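Local coordinates for mandelate racemase/muconate lactonizing protein (Paenibacillus sp., PDB 3V5C) that probably dehydrates galacturonate as a magnesium-dependent lyase of the enolase superfamily, at residues Tyr136-Leu140 and Gly172-Met178; Asn210-Leu214 and Ala234-Glu238; Tyr243-Lys247 and Leu258-Gly262. The protein carries 1 engineered substitution. All coordinates share one frame; numbering follows the deposited sequence.

Interaction 1: residues Tyr136-Leu140 and Gly172-Met178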
loop_
_atom_site.group_PDB
_atom_site.type_symbol
_atom_site.label_atom_id
_atom_site.label_comp_id
_atom_site.label_asym_id
_atom_site.label_seq_id
_atom_site.Cartn_x
_atom_site.Cartn_y
_atom_site.Cartn_z
ATOM N N TYR A 136 -7.453 -0.258 13.907
ATOM C CA TYR A 136 -6.948 -1.448 14.580
ATOM C C TYR A 136 -7.808 -1.824 15.800
ATOM O O TYR A 136 -8.887 -1.260 15.980
ATOM C CB TYR A 136 -5.451 -1.265 14.927
ATOM C CG TYR A 136 -4.579 -1.550 13.710
ATOM C CD1 TYR A 136 -4.702 -0.782 12.554
ATOM C CD2 TYR A 136 -3.687 -2.617 13.701
ATOM C CE1 TYR A 136 -3.955 -1.066 11.418
ATOM C CE2 TYR A 136 -2.933 -2.903 12.565
ATOM C CZ TYR A 136 -3.073 -2.122 11.441
ATOM O OH TYR A 136 -2.331 -2.430 10.319
ATOM N N PHE A 137 -7.359 -2.792 16.599
ATOM C CA PHE A 137 -8.118 -3.244 17.768
ATOM C C PHE A 137 -7.890 -2.279 18.922
ATOM O O PHE A 137 -7.368 -2.659 19.979
ATOM C CB PHE A 137 -7.659 -4.626 18.224
ATOM C CG PHE A 137 -7.964 -5.760 17.261
ATOM C CD1 PHE A 137 -8.766 -5.589 16.122
ATOM C CD2 PHE A 137 -7.484 -7.029 17.546
ATOM C CE1 PHE A 137 -9.027 -6.682 15.261
ATOM C CE2 PHE A 137 -7.748 -8.109 16.707
ATOM C CZ PHE A 137 -8.519 -7.942 15.573
ATOM N N ASP A 138 -8.293 -1.033 18.724
ATOM C CA ASP A 138 -7.948 0.035 19.657
ATOM C C ASP A 138 -8.884 0.073 20.859
ATOM O O ASP A 138 -8.773 0.956 21.727
ATOM C CB ASP A 138 -7.985 1.353 18.907
ATOM C CG ASP A 138 -7.001 1.368 17.747
ATOM O OD1 ASP A 138 -5.807 1.066 17.993
ATOM O OD2 ASP A 138 -7.420 1.679 16.615
ATOM N N ASP A 139 -9.777 -0.907 20.892
ATOM C CA ASP A 139 -10.850 -1.015 21.876
ATOM C C ASP A 139 -10.621 -2.114 22.900
ATOM O O ASP A 139 -11.511 -2.376 23.707
ATOM C CB ASP A 139 -12.131 -1.375 21.142
ATOM C CG ASP A 139 -11.987 -2.668 20.353
ATOM O OD1 ASP A 139 -11.148 -2.698 19.440
ATOM O OD2 ASP A 139 -12.683 -3.656 20.661
ATOM N N LEU A 140 -9.472 -2.784 22.864
ATOM C CA LEU A 140 -9.318 -4.008 23.649
ATOM C C LEU A 140 -9.260 -3.765 25.159
ATOM O O LEU A 140 -9.521 -4.686 25.935
ATOM C CB LEU A 140 -8.110 -4.819 23.187
ATOM C CG LEU A 140 -8.205 -5.443 21.794
ATOM C CD1 LEU A 140 -6.942 -6.228 21.519
ATOM C CD2 LEU A 140 -9.418 -6.348 21.706
ATOM N N GLY A 172 -11.412 -10.041 13.618
ATOM C CA GLY A 172 -10.673 -11.186 14.123
ATOM C C GLY A 172 -10.308 -11.137 15.593
ATOM O O GLY A 172 -9.396 -11.845 16.053
ATOM N N ARG A 173 -11.008 -10.302 16.353
ATOM C CA ARG A 173 -10.630 -10.125 17.747
ATOM C C ARG A 173 -10.633 -11.447 18.529
ATOM O O ARG A 173 -9.824 -11.631 19.444
ATOM C CB ARG A 173 -11.574 -9.123 18.400
ATOM C CG ARG A 173 -11.329 -7.698 17.970
ATOM C CD ARG A 173 -12.544 -6.840 18.374
ATOM N NE ARG A 173 -12.219 -5.445 18.155
ATOM C CZ ARG A 173 -12.169 -4.884 16.955
ATOM N NH1 ARG A 173 -11.809 -3.612 16.836
ATOM N NH2 ARG A 173 -12.481 -5.596 15.872
ATOM N N GLY A 174 -11.524 -12.366 18.157
ATOM C CA GLY A 174 -11.629 -13.647 18.840
ATOM C C GLY A 174 -10.593 -14.703 18.451
ATOM O O GLY A 174 -10.546 -15.764 19.060
ATOM N N GLY A 175 -9.753 -14.441 17.451
ATOM C CA GLY A 175 -8.767 -15.437 17.069
ATOM C C GLY A 175 -7.653 -15.591 18.093
ATOM O O GLY A 175 -7.151 -16.687 18.344
ATOM N N ARG A 176 -7.251 -14.475 18.688
ATOM C CA ARG A 176 -6.155 -14.487 19.638
ATOM C C ARG A 176 -6.423 -13.613 20.871
ATOM O O ARG A 176 -6.250 -14.074 21.993
ATOM C CB ARG A 176 -4.862 -14.026 18.961
ATOM C CG ARG A 176 -3.707 -13.947 19.925
ATOM C CD ARG A 176 -2.395 -13.624 19.240
ATOM N NE ARG A 176 -1.321 -13.691 20.224
ATOM C CZ ARG A 176 -0.063 -13.316 20.016
ATOM N NH1 ARG A 176 0.319 -12.825 18.840
ATOM N NH2 ARG A 176 0.819 -13.436 20.998
ATOM N N HIS A 177 -6.840 -12.363 20.673
ATOM C CA HIS A 177 -6.808 -11.389 21.769
ATOM C C HIS A 177 -8.009 -11.347 22.725
ATOM O O HIS A 177 -7.895 -10.844 23.849
ATOM C CB HIS A 177 -6.539 -9.982 21.230
ATOM C CG HIS A 177 -5.279 -9.875 20.426
ATOM N ND1 HIS A 177 -4.023 -10.006 20.983
ATOM C CD2 HIS A 177 -5.081 -9.646 19.106
ATOM C CE1 HIS A 177 -3.109 -9.872 20.039
ATOM N NE2 HIS A 177 -3.724 -9.661 18.892
ATOM N N MET A 178 -9.156 -11.828 22.263
ATOM C CA MET A 178 -10.367 -11.916 23.075
ATOM C C MET A 178 -10.916 -13.322 22.942
ATOM O O MET A 178 -10.565 -14.031 22.009
ATOM C CB MET A 178 -11.437 -10.946 22.563
ATOM C CG MET A 178 -11.131 -9.468 22.702
ATOM S SD MET A 178 -12.545 -8.486 22.188
ATOM C CE MET A 178 -13.750 -8.921 23.461
#
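Arg173 lies along Phe137 and reaches past it to Asp139, tying together two neighbouring beta-alpha loops of the enolase-type barrel: the one between strand 126-135 and helix 145-161, and the one between strand 167-170 and helix 180-198. The arginine and the phenylalanine run past each other in opposite directions. CG of Arg173 sits almost squarely over the ring face in a CH-pi contact, 3.5 Å from the Phe137 centroid, and farther along the chain the guanidinium rests one of its own faces on Phe137 CD1, the two planes 39° apart. At the ring's edge, His177 CD2 approaches close to the plane. Phe137 is also the centre of an inverse gamma turn and begins a type I turn that ends at Leu140.

The extended Arg173 chain brings its guanidinium side-on to the carboxylate. NH1 donates to Asp139 OD1 at 2.8 Å, while NE is shared between OD1 and OD2, so OD1 takes two donors. The aspartate can meet it because its CG stands between the backbone N and the carbonyl carbon (chi1 58°). Both charges have second partners on helix 180-198, with Arg186 at OD2 of the aspartate and Asp187 at NH2 of the arginine; this network probably favours the ionised forms.

Leu140 closes the other end, splitting its methyls between two residues. CD1 packs on CB of His177, a residue whose NE2 is hydrogen-bonded to Ile36 O, and CD2 touches Met178 CG at 3.7 Å.

Interaction 2: residues Asn210-Leu214 and Ala234-Glu238. Engineered in segment 234-238: Ala234 (natural residue Glu). With MG (magnesium ion), chain E.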
loop_
_atom_site.group_PDB
_atom_site.type_symbol
_atom_site.label_atom_id
_atom_site.label_comp_id
_atom_site.label_asym_id
_atom_site.label_seq_id
_atom_site.Cartn_x
_atom_site.Cartn_y
_atom_site.Cartn_z
ATOM N N ASN A 210 -6.266 -13.140 8.756
ATOM C CA ASN A 210 -6.337 -14.607 8.763
ATOM C C ASN A 210 -6.858 -15.270 10.036
ATOM O O ASN A 210 -6.698 -16.478 10.228
ATOM C CB ASN A 210 -4.978 -15.207 8.389
ATOM C CG ASN A 210 -4.619 -14.953 6.936
ATOM O OD1 ASN A 210 -5.508 -14.783 6.087
ATOM N ND2 ASN A 210 -3.327 -14.925 6.642
ATOM N N ALA A 211 -7.517 -14.493 10.888
ATOM C CA ALA A 211 -7.937 -15.009 12.189
ATOM C C ALA A 211 -9.245 -15.787 12.163
ATOM O O ALA A 211 -9.638 -16.351 13.178
ATOM C CB ALA A 211 -8.031 -13.879 13.193
ATOM N N TYR A 212 -9.941 -15.799 11.024
ATOM C CA TYR A 212 -11.172 -16.556 10.923
ATOM C C TYR A 212 -10.921 -17.956 10.342
ATOM O O TYR A 212 -9.787 -18.290 9.995
ATOM C CB TYR A 212 -12.172 -15.803 10.040
ATOM C CG TYR A 212 -12.778 -14.541 10.650
ATOM C CD1 TYR A 212 -12.745 -14.296 12.027
ATOM C CD2 TYR A 212 -13.415 -13.607 9.833
ATOM C CE1 TYR A 212 -13.328 -13.133 12.561
ATOM C CE2 TYR A 212 -13.987 -12.466 10.347
ATOM C CZ TYR A 212 -13.954 -12.239 11.697
ATOM O OH TYR A 212 -14.549 -11.085 12.153
ATOM N N ASN A 213 -11.977 -18.775 10.282
ATOM C CA ASN A 213 -12.052 -19.934 9.381
ATOM C C ASN A 213 -13.315 -19.707 8.545
ATOM O O ASN A 213 -13.956 -18.636 8.664
ATOM C CB ASN A 213 -12.056 -21.266 10.158
ATOM C CG ASN A 213 -13.189 -21.359 11.172
ATOM O OD1 ASN A 213 -14.173 -20.617 11.105
ATOM N ND2 ASN A 213 -13.053 -22.283 12.121
ATOM N N LEU A 214 -13.675 -20.643 7.677
ATOM C CA LEU A 214 -14.740 -20.368 6.733
ATOM C C LEU A 214 -16.080 -20.131 7.441
ATOM O O LEU A 214 -16.840 -19.235 7.064
ATOM C CB LEU A 214 -14.827 -21.479 5.686
ATOM C CG LEU A 214 -15.940 -21.388 4.644
ATOM C CD1 LEU A 214 -15.812 -20.120 3.789
ATOM C CD2 LEU A 214 -15.900 -22.648 3.755
ATOM N N ALA A 234 -8.258 -11.198 3.696
ATOM C CA ALA A 234 -7.529 -12.088 4.589
ATOM C C ALA A 234 -8.417 -12.749 5.638
ATOM O O ALA A 234 -8.085 -12.753 6.814
ATOM C CB ALA A 234 -6.371 -11.349 5.245
ATOM N N ALA A 235 -9.544 -13.315 5.211
ATOM C CA ALA A 235 -10.424 -14.014 6.145
ATOM C C ALA A 235 -9.686 -15.153 6.846
ATOM O O ALA A 235 -9.800 -15.348 8.073
ATOM C CB ALA A 235 -11.659 -14.529 5.421
ATOM N N PHE A 236 -8.907 -15.873 6.050
ATOM C CA PHE A 236 -8.104 -17.009 6.488
ATOM C C PHE A 236 -7.065 -17.181 5.398
ATOM O O PHE A 236 -7.230 -16.663 4.294
ATOM C CB PHE A 236 -8.969 -18.268 6.620
ATOM C CG PHE A 236 -10.015 -18.397 5.534
ATOM C CD1 PHE A 236 -11.348 -18.059 5.772
ATOM C CD2 PHE A 236 -9.655 -18.819 4.260
ATOM C CE1 PHE A 236 -12.315 -18.150 4.762
ATOM C CE2 PHE A 236 -10.604 -18.915 3.244
ATOM C CZ PHE A 236 -11.939 -18.584 3.484
ATOM N N HIS A 237 -5.983 -17.886 5.694
ATOM C CA HIS A 237 -4.962 -18.040 4.663
ATOM C C HIS A 237 -5.601 -18.605 3.398
ATOM O O HIS A 237 -6.354 -19.576 3.449
ATOM C CB HIS A 237 -3.810 -18.916 5.130
ATOM C CG HIS A 237 -2.681 -18.953 4.154
ATOM N ND1 HIS A 237 -1.945 -17.831 3.852
ATOM C CD2 HIS A 237 -2.206 -19.943 3.364
ATOM C CE1 HIS A 237 -1.039 -18.132 2.939
ATOM N NE2 HIS A 237 -1.171 -19.407 2.629
ATOM N N GLU A 238 -5.299 -17.976 2.265
ATOM C CA GLU A 238 -5.952 -18.307 1.012
ATOM C C GLU A 238 -5.914 -19.798 0.693
ATOM O O GLU A 238 -4.894 -20.478 0.860
ATOM C CB GLU A 238 -5.347 -17.505 -0.135
ATOM C CG GLU A 238 -3.841 -17.645 -0.271
ATOM C CD GLU A 238 -3.082 -16.525 0.402
ATOM O OE1 GLU A 238 -1.990 -16.169 -0.083
ATOM O OE2 GLU A 238 -3.579 -15.970 1.416
HETATM MG MG MG E . -3.471 -14.105 2.416
HETATM O O HOH W 1 -5.354 -18.758 8.617
HETATM O O HOH W 2 -2.130 -14.910 3.911
HETATM O O HOH W 3 -1.827 -13.646 1.083
HETATM O O HOH W 4 -5.130 -14.708 3.594
HETATM O O HOH W 5 -3.304 -12.155 3.234
#
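Two consecutive loops at the C-terminal ends of barrel strands, 204-207 and 231-233, meet here beside the magnesium site of the enolase fold. Backbone bonds join them: Asn210 N donates to Ala234 O at 2.7 Å, and Tyr212 N donates to Ala235 O at 3.0 Å. Water 1 adds a bridge, giving a proton to Asn210 O and accepting one from His237 N. Ala234, whose carbonyl takes the Asn210 bond, is an engineered residue, glutamate in the natural sequence.

Phe236 turns CB against Tyr212 O, and its ring runs on to the start of the next helix, where CE1 comes within 3.8 Å of Leu214 CA and also meets the leucine's CD1. Glu238 bends at chi2 (-96°), which brings OE2 to the magnesium at 2.1 Å. OE1 accepts from water 3, itself a metal ligand, and from the backbone N of Ser267, so both carboxylate oxygens are held. Asp261 and four waters complete the coordination.

Asn213 caps helix 214-223 through Leu216 N, Phe236 packs on Thr217 of that helix, and it also meets Leu242 and Tyr243 of helix 240-253.

Interaction 3: residues Tyr243-Lys247 and Leu258-Gly262. With MG (magnesium ion), chain E.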
loop_
_atom_site.group_PDB
_atom_site.type_symbol
_atom_site.label_atom_id
_atom_site.label_comp_id
_atom_site.label_asym_id
_atom_site.label_seq_id
_atom_site.Cartn_x
_atom_site.Cartn_y
_atom_site.Cartn_z
ATOM N N TYR A 243 -12.335 -20.634 -0.680
ATOM C CA TYR A 243 -12.862 -19.477 -1.395
ATOM C C TYR A 243 -13.909 -19.846 -2.459
ATOM O O TYR A 243 -14.840 -19.095 -2.675
ATOM C CB TYR A 243 -11.716 -18.658 -1.988
ATOM C CG TYR A 243 -11.037 -17.688 -1.028
ATOM C CD1 TYR A 243 -11.738 -17.052 -0.002
ATOM C CD2 TYR A 243 -9.692 -17.388 -1.173
ATOM C CE1 TYR A 243 -11.100 -16.138 0.841
ATOM C CE2 TYR A 243 -9.041 -16.494 -0.332
ATOM C CZ TYR A 243 -9.749 -15.860 0.660
ATOM O OH TYR A 243 -9.080 -14.960 1.452
ATOM N N GLU A 244 -13.754 -20.998 -3.119
ATOM C CA GLU A 244 -14.780 -21.453 -4.057
ATOM C C GLU A 244 -16.101 -21.601 -3.310
ATOM O O GLU A 244 -17.153 -21.178 -3.793
ATOM C CB GLU A 244 -14.398 -22.797 -4.690
ATOM C CG GLU A 244 -15.406 -23.264 -5.716
ATOM C CD GLU A 244 -15.059 -24.617 -6.316
ATOM O OE1 GLU A 244 -14.183 -25.319 -5.766
ATOM O OE2 GLU A 244 -15.681 -24.984 -7.330
ATOM N N ASP A 245 -16.023 -22.188 -2.125
ATOM C CA ASP A 245 -17.191 -22.381 -1.261
ATOM C C ASP A 245 -17.789 -21.030 -0.858
ATOM O O ASP A 245 -18.975 -20.791 -1.070
ATOM C CB ASP A 245 -16.801 -23.247 -0.043
ATOM C CG ASP A 245 -17.951 -23.461 0.950
ATOM O OD1 ASP A 245 -18.719 -22.515 1.194
ATOM O OD2 ASP A 245 -18.066 -24.575 1.527
ATOM N N LEU A 246 -16.958 -20.135 -0.325
ATOM C CA LEU A 246 -17.425 -18.821 0.107
ATOM C C LEU A 246 -18.095 -18.055 -1.032
ATOM O O LEU A 246 -19.154 -17.462 -0.855
ATOM C CB LEU A 246 -16.258 -18.004 0.658
ATOM C CG LEU A 246 -16.631 -16.656 1.283
ATOM C CD1 LEU A 246 -17.678 -16.877 2.351
ATOM C CD2 LEU A 246 -15.402 -16.027 1.890
ATOM N N LYS A 247 -17.470 -18.068 -2.203
ATOM C CA LYS A 247 -18.037 -17.382 -3.356
ATOM C C LYS A 247 -19.417 -17.906 -3.734
ATOM O O LYS A 247 -20.319 -17.130 -4.043
ATOM C CB LYS A 247 -17.086 -17.494 -4.541
ATOM C CG LYS A 247 -15.906 -16.571 -4.437
ATOM C CD LYS A 247 -16.356 -15.152 -4.607
ATOM C CE LYS A 247 -15.259 -14.308 -5.217
ATOM N NZ LYS A 247 -15.817 -13.437 -6.289
ATOM N N LEU A 258 -16.580 -8.366 -2.353
ATOM C CA LEU A 258 -15.398 -8.859 -3.062
ATOM C C LEU A 258 -14.469 -9.584 -2.100
ATOM O O LEU A 258 -14.438 -9.264 -0.906
ATOM C CB LEU A 258 -14.631 -7.699 -3.707
ATOM C CG LEU A 258 -15.441 -6.898 -4.724
ATOM C CD1 LEU A 258 -14.794 -5.542 -4.944
ATOM C CD2 LEU A 258 -15.573 -7.670 -6.033
ATOM N N ILE A 259 -13.729 -10.560 -2.617
ATOM C CA ILE A 259 -12.704 -11.256 -1.838
ATOM C C ILE A 259 -11.318 -10.683 -2.189
ATOM O O ILE A 259 -10.930 -10.647 -3.372
ATOM C CB ILE A 259 -12.734 -12.771 -2.121
ATOM C CG1 ILE A 259 -14.090 -13.373 -1.688
ATOM C CG2 ILE A 259 -11.554 -13.479 -1.426
ATOM C CD1 ILE A 259 -14.398 -13.236 -0.221
ATOM N N ALA A 260 -10.574 -10.249 -1.170
ATOM C CA ALA A 260 -9.272 -9.613 -1.362
ATOM C C ALA A 260 -8.194 -10.404 -0.624
ATOM O O ALA A 260 -8.400 -10.837 0.517
ATOM C CB ALA A 260 -9.315 -8.154 -0.868
ATOM N N ASP A 261 -7.048 -10.626 -1.271
ATOM C CA ASP A 261 -5.986 -11.362 -0.610
ATOM C C ASP A 261 -4.679 -11.102 -1.346
ATOM O O ASP A 261 -4.688 -10.458 -2.389
ATOM C CB ASP A 261 -6.350 -12.866 -0.603
ATOM C CG ASP A 261 -5.841 -13.596 0.625
ATOM O OD1 ASP A 261 -4.741 -13.261 1.084
ATOM O OD2 ASP A 261 -6.530 -14.530 1.106
ATOM N N GLY A 262 -3.562 -11.554 -0.783
ATOM C CA GLY A 262 -2.279 -11.407 -1.456
ATOM C C GLY A 262 -1.137 -10.883 -0.610
ATOM O O GLY A 262 0.010 -10.979 -1.020
HETATM MG MG MG E . -3.471 -14.105 2.416
HETATM O O HOH W 4 -5.130 -14.708 3.594
HETATM O O HOH W 3 -1.827 -13.646 1.083
HETATM O O HOH W 2 -2.130 -14.910 3.911
HETATM O O HOH W 5 -3.304 -12.155 3.234
#
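This is a helix-on-strand contact within a beta-alpha-beta unit of the barrel: helix 240-253 lies over strand 258-261, the axes of the two short segments 10.5 Å apart and nearly antiparallel at 156°. Ile259 is the apolar centre: CG2 meets Tyr243, while the CG1-CD1 branch meets Lys247 and Leu246. CG2 lies over one face of the Tyr243 ring, 3.7 Å from the centroid and offset toward the rim; CD1 meets Leu246 CD2 at 3.6 Å; CG1 is flanked by Lys247 CE. The lysine's ammonium goes on to a salt bridge with Asp280.

Beyond Ile259 the tyrosine hydroxyl donates to Asp261 OD2 at 2.6 Å, on the anti side of that oxygen and 25° out of the carboxylate plane, with OD2 at the ring's edge and ring and carboxylate 77° apart. The other oxygen, OD1, binds magnesium at 2.0 Å and accepts from Gly262 N. Tyr243 is thus a second-shell residue steadying the metal ligand. A phenylalanine here would probably keep the face contact with Ile259 but cost OD2 its hydroxyl donor, making the carboxylate easier to turn.

Around the contact, Leu246 also reaches helix 214-223 at Leu221, and the strand pairs in parallel with 231-233 and 281-282.

Interactions 2 and 3 share the magnesium and waters 2 to 5: Glu238 OE2 and Asp261 OD1 lie 3.0 Å apart, two like charges side by side on the ion, their repulsion probably offset by its charge. Their centres are about 10 Å apart. They also touch away from the metal, where Phe236 CZ packs against Tyr243 CE1 at 3.7 Å and Leu214 CD2 against Asp245 CG at 3.6 Å. Interaction 1 lies farther round the barrel, its centre about 15 Å from that of interaction 2 and 22 Å from that of interaction 3. It adjoins interaction 2 through Gly172 and Tyr212, and Asp187 bonds to both Arg173 and Tyr212, linking the two loop contacts.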